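Long-range contacts in extracellular protein 11-1 (Passalora fulva, PDB 6ZUS), which is an avirulence effector of a fungal plant pathogen, binds zinc, and probably takes part in the interplay between fungal effectors and plant resistance proteins: residues P20-C25 with G70-C74; N44-Q48 with W96-D100. One frame throughout, in Å; residues are numbered along the deposited sequence.

Interaction 1. Residues P20-C25 with G70-C74; sequences PGGDNC and GSKTC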
loop_
_atom_site.group_PDB
_atom_site.type_symbol
_atom_site.label_atom_id
_atom_site.label_comp_id
_atom_site.label_asym_id
_atom_site.label_seq_id
_atom_site.Cartn_x
_atom_site.Cartn_y
_atom_site.Cartn_z
ATOM N N PRO A 20 -8.693 5.751 23.148
ATOM C CA PRO A 20 -9.357 6.619 24.130
ATOM C C PRO A 20 -9.116 8.101 23.794
ATOM O O PRO A 20 -7.969 8.447 23.382
ATOM C CB PRO A 20 -8.660 6.221 25.433
ATOM C CG PRO A 20 -8.246 4.810 25.228
ATOM C CD PRO A 20 -7.815 4.750 23.774
ATOM N N GLY A 21 -10.156 8.936 23.920
ATOM C CA GLY A 21 -10.068 10.378 23.577
ATOM C C GLY A 21 -8.977 11.129 24.353
ATOM O O GLY A 21 -8.534 12.170 23.865
ATOM N N GLY A 22 -8.587 10.661 25.539
ATOM C CA GLY A 22 -7.528 11.301 26.335
ATOM C C GLY A 22 -6.136 10.938 25.815
ATOM O O GLY A 22 -5.134 11.535 26.269
ATOM N N ASP A 23 -6.031 9.952 24.922
ATOM C CA ASP A 23 -4.721 9.516 24.384
ATOM C C ASP A 23 -4.422 10.225 23.050
ATOM O O ASP A 23 -5.344 10.848 22.438
ATOM C CB ASP A 23 -4.714 7.997 24.225
ATOM C CG ASP A 23 -4.670 7.185 25.519
ATOM O OD1 ASP A 23 -4.713 7.809 26.603
ATOM O OD2 ASP A 23 -4.470 5.976 25.426
ATOM N N ASN A 24 -3.204 10.019 22.562
ATOM C CA ASN A 24 -2.735 10.527 21.246
ATOM C C ASN A 24 -2.337 9.352 20.351
ATOM O O ASN A 24 -1.824 8.335 20.848
ATOM C CB ASN A 24 -1.597 11.535 21.420
ATOM C CG ASN A 24 -1.973 12.750 22.262
ATOM O OD1 ASN A 24 -1.107 13.302 22.943
ATOM N ND2 ASN A 24 -3.235 13.133 22.279
ATOM N N CYS A 25 -2.481 9.502 19.033
ATOM C CA CYS A 25 -2.187 8.380 18.084
ATOM C C CYS A 25 -0.706 8.040 18.126
ATOM O O CYS A 25 -0.374 6.873 17.921
ATOM C CB CYS A 25 -2.642 8.680 16.658
ATOM S SG CYS A 25 -4.460 8.816 16.618
ATOM N N GLY A 70 -16.380 9.030 22.872
ATOM C CA GLY A 70 -15.242 9.798 23.405
ATOM C C GLY A 70 -13.921 9.352 22.785
ATOM O O GLY A 70 -12.887 9.823 23.276
ATOM N N SER A 71 -13.938 8.522 21.731
ATOM C CA SER A 71 -12.725 7.928 21.091
ATOM C C SER A 71 -12.184 8.863 20.013
ATOM O O SER A 71 -13.006 9.587 19.400
ATOM C CB SER A 71 -13.029 6.608 20.427
ATOM O OG SER A 71 -13.734 5.777 21.319
ATOM N N LYS A 72 -10.888 8.735 19.715
ATOM C CA LYS A 72 -10.250 9.345 18.532
ATOM C C LYS A 72 -10.023 8.215 17.533
ATOM O O LYS A 72 -9.833 7.028 17.965
ATOM C CB LYS A 72 -8.889 9.947 18.850
ATOM C CG LYS A 72 -8.940 11.225 19.664
ATOM C CD LYS A 72 -7.552 11.634 20.082
ATOM C CE LYS A 72 -7.509 12.890 20.921
ATOM N NZ LYS A 72 -6.106 13.172 21.321
ATOM N N THR A 73 -10.068 8.573 16.255
ATOM C CA THR A 73 -9.670 7.690 15.134
ATOM C C THR A 73 -8.210 7.993 14.806
ATOM O O THR A 73 -7.892 9.200 14.511
ATOM C CB THR A 73 -10.525 7.896 13.888
ATOM O OG1 THR A 73 -11.834 7.449 14.215
ATOM C CG2 THR A 73 -10.004 7.090 12.711
ATOM N N CYS A 74 -7.410 6.937 14.768
ATOM C CA CYS A 74 -6.012 6.961 14.312
ATOM C C CYS A 74 -5.939 6.297 12.948
ATOM O O CYS A 74 -6.515 5.205 12.783
ATOM C CB CYS A 74 -5.060 6.207 15.224
ATOM S SG CYS A 74 -5.150 6.862 16.894
HETATM O O HOH W 1 -6.864 14.361 24.384
#
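A disulfide closes one end of this contact: Cys-25 SG bonds to Cys-74 SG at 2.1 Å, with a torsion of -83° about the S-S bond. Both half-cystines hold the sulfur anti to the carbonyl carbon and beside the backbone N, which turns each SG to the other across the gap. The two CB atoms, of Cys-25 and Cys-74, come within 3.7 Å. Both residues are buried, and the link rests on Phe-17 and Ile-19 of the neighbouring strand and on Ile-60.

The polar part belongs to Lys-72. Its chain runs fully extended beyond CG, reaching across the bend of 20-25 to put its ammonium group on a backbone oxygen. Lys-72 NZ donates to Asp-23 O at 2.7 Å, arriving bent from the carbonyl direction (146° at the oxygen) and tilted 27° from its plane. A water that donates to Gly-21 O at 2.8 Å also accepts a weak bond from NZ. Glu-62 gives the same ammonium a salt bridge through OE2, while its OE1 takes the backbone N-H of Cys-25, so one carboxylate ties the lysine to the disulfide end of the loop.

The methylene chain of the lysine lies against the loop backbone, its CH groups facing carbonyl oxygens: Lys-72 CE is 3.2 Å from Gly-21 O and Lys-72 CD 3.3 Å from Asp-23 O. The loop keeps its own shape by a type I turn from Pro-20 to Asp-23, in which Asp-23 N donates to Pro-20 O at 2.9 Å.

Together these bonds fasten the loop leading from strand 6-20 to helix 31-40 onto the beginning of strand 71-86, an inner strand, at one end of the four-stranded antiparallel sheet, in keeping with a cystine-rich secreted fungal effector.

Interaction 2. Residues N44-Q48 with W96-D100; sequences NDACQ and WFDCD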
loop_
_atom_site.group_PDB
_atom_site.type_symbol
_atom_site.label_atom_id
_atom_site.label_comp_id
_atom_site.label_asym_id
_atom_site.label_seq_id
_atom_site.Cartn_x
_atom_site.Cartn_y
_atom_site.Cartn_z
ATOM N N ASN A 44 9.523 -9.382 -4.199
ATOM C CA ASN A 44 9.849 -10.328 -5.289
ATOM C C ASN A 44 8.578 -10.987 -5.814
ATOM O O ASN A 44 8.642 -12.151 -6.255
ATOM C CB ASN A 44 10.859 -11.372 -4.833
ATOM C CG ASN A 44 10.300 -12.206 -3.711
ATOM O OD1 ASN A 44 9.255 -11.873 -3.148
ATOM N ND2 ASN A 44 10.984 -13.294 -3.384
ATOM N N ASP A 45 7.490 -10.224 -5.923
ATOM C CA ASP A 45 6.292 -10.724 -6.642
ATOM C C ASP A 45 6.662 -11.063 -8.101
ATOM O O ASP A 45 7.497 -10.360 -8.700
ATOM C CB ASP A 45 5.149 -9.718 -6.581
ATOM C CG ASP A 45 3.842 -10.261 -7.140
ATOM O OD1 ASP A 45 3.213 -11.054 -6.416
ATOM O OD2 ASP A 45 3.477 -9.892 -8.287
ATOM N N ALA A 46 6.012 -12.067 -8.684
ATOM C CA ALA A 46 6.179 -12.438 -10.103
ATOM C C ALA A 46 5.968 -11.216 -11.011
ATOM O O ALA A 46 6.643 -11.141 -12.076
ATOM C CB ALA A 46 5.208 -13.540 -10.443
ATOM N N CYS A 47 5.049 -10.289 -10.663
ATOM C CA CYS A 47 4.749 -9.055 -11.465
ATOM C C CYS A 47 5.774 -7.931 -11.261
ATOM O O CYS A 47 5.668 -6.909 -11.969
ATOM C CB CYS A 47 3.355 -8.526 -11.172
ATOM S SG CYS A 47 2.125 -9.777 -11.625
ATOM N N GLN A 48 6.735 -8.084 -10.362
ATOM C CA GLN A 48 7.720 -7.009 -10.061
ATOM C C GLN A 48 8.744 -6.899 -11.223
ATOM O O GLN A 48 9.351 -7.919 -11.584
ATOM C CB GLN A 48 8.480 -7.278 -8.751
ATOM C CG GLN A 48 9.040 -6.010 -8.118
ATOM C CD GLN A 48 7.921 -5.080 -7.668
ATOM O OE1 GLN A 48 6.927 -5.520 -7.090
ATOM N NE2 GLN A 48 8.096 -3.797 -7.931
ATOM N N TRP A 96 0.045 -18.486 -14.002
ATOM C CA TRP A 96 -0.361 -17.101 -14.310
ATOM C C TRP A 96 -0.558 -16.266 -13.035
ATOM O O TRP A 96 -1.161 -16.747 -12.005
ATOM C CB TRP A 96 -1.639 -17.078 -15.131
ATOM C CG TRP A 96 -1.456 -17.677 -16.484
ATOM C CD1 TRP A 96 -1.692 -18.966 -16.896
ATOM C CD2 TRP A 96 -0.999 -16.943 -17.624
ATOM N NE1 TRP A 96 -1.395 -19.080 -18.228
ATOM C CE2 TRP A 96 -0.971 -17.857 -18.701
ATOM C CE3 TRP A 96 -0.611 -15.612 -17.821
ATOM C CZ2 TRP A 96 -0.555 -17.461 -19.963
ATOM C CZ3 TRP A 96 -0.208 -15.222 -19.073
ATOM C CH2 TRP A 96 -0.181 -16.143 -20.126
ATOM N N PHE A 97 -0.208 -14.994 -13.177
ATOM C CA PHE A 97 -0.369 -13.913 -12.164
ATOM C C PHE A 97 -1.122 -12.759 -12.804
ATOM O O PHE A 97 -0.843 -12.333 -13.944
ATOM C CB PHE A 97 0.995 -13.454 -11.639
ATOM C CG PHE A 97 1.686 -14.515 -10.824
ATOM C CD1 PHE A 97 2.408 -15.536 -11.440
ATOM C CD2 PHE A 97 1.632 -14.493 -9.437
ATOM C CE1 PHE A 97 3.056 -16.504 -10.688
ATOM C CE2 PHE A 97 2.272 -15.471 -8.689
ATOM C CZ PHE A 97 2.958 -16.495 -9.316
ATOM N N ASP A 98 -2.121 -12.292 -12.081
ATOM C CA ASP A 98 -2.818 -11.045 -12.433
ATOM C C ASP A 98 -2.004 -9.874 -11.873
ATOM O O ASP A 98 -1.854 -9.789 -10.655
ATOM C CB ASP A 98 -4.241 -11.080 -11.898
ATOM C CG ASP A 98 -5.137 -9.978 -12.435
ATOM O OD1 ASP A 98 -4.612 -9.043 -13.122
ATOM O OD2 ASP A 98 -6.384 -10.088 -12.184
ATOM N N CYS A 99 -1.547 -8.990 -12.749
ATOM C CA CYS A 99 -0.693 -7.843 -12.366
ATOM C C CYS A 99 -1.509 -6.547 -12.259
ATOM O O CYS A 99 -0.887 -5.515 -12.006
ATOM C CB CYS A 99 0.463 -7.669 -13.336
ATOM S SG CYS A 99 1.508 -9.149 -13.546
ATOM N N ASP A 100 -2.839 -6.624 -12.342
ATOM C CA ASP A 100 -3.736 -5.465 -12.088
ATOM C C ASP A 100 -3.485 -4.952 -10.674
ATOM O O ASP A 100 -3.064 -5.746 -9.812
ATOM C CB ASP A 100 -5.211 -5.829 -12.302
ATOM C CG ASP A 100 -5.578 -5.947 -13.810
ATOM O OD1 ASP A 100 -4.670 -5.740 -14.715
ATOM O OD2 ASP A 100 -6.773 -6.246 -14.116
#
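The methyl group of Ala-46 sits squarely over one face of the Phe-97 ring. Its CB lies 3.5 Å from the ring centroid of Phe-97 and just 8° off the normal, a CH-pi contact in which all six ring carbons are almost equally near. Phe-97 presents that face because its CG stands anti to the carbonyl carbon and the ring is turned nearly perpendicular to the side-chain plane (chi2 82°). Trp-90 also touches the alanine, from the partner strand of the 89-91/96-98 hairpin.

At the stem of the phenylalanine, Cys-47 SG passes 3.8 Å from Phe-97 CB on its way to Cys-99. The bond between Cys-47 SG and Cys-99 SG is 2.1 Å long, twisted to -73°, and fixes the loop before strand 57-64 to the residues between this small hairpin and helix 101-109.

Behind the cystine, Asp-45 steers its carboxylate back to the chain: OD2 accepts from Cys-47 N at 2.9 Å, met from above the carboxylate plane, in an Asx turn that overlaps the type I turn from Asp-45 to Gln-48. Asp-45 OD1 makes a salt bridge with Arg-107, whose NH1 also donates to Asp-98 O.

How the interactions relate
Each contact pins a loop to a strand or its end through a disulfide, but the two sit on opposite sides of the chain's centre, with centres about 39 Å apart and nearest atoms about 25 Å apart. Interaction 1 is a surface contact at one end of the main sheet; beyond its cystine, the grip is polar, from a lysine reaching a backbone oxygen and a water. Interaction 2 is partly buried and nearer the centre, and methyl-on-ring packing replaces direct polar bonding between its segments. Strand 71-86 is common ground: interaction 1 uses its beginning, while Arg-86 at its far end meets residues of interaction 2. Along the chain the segments alternate.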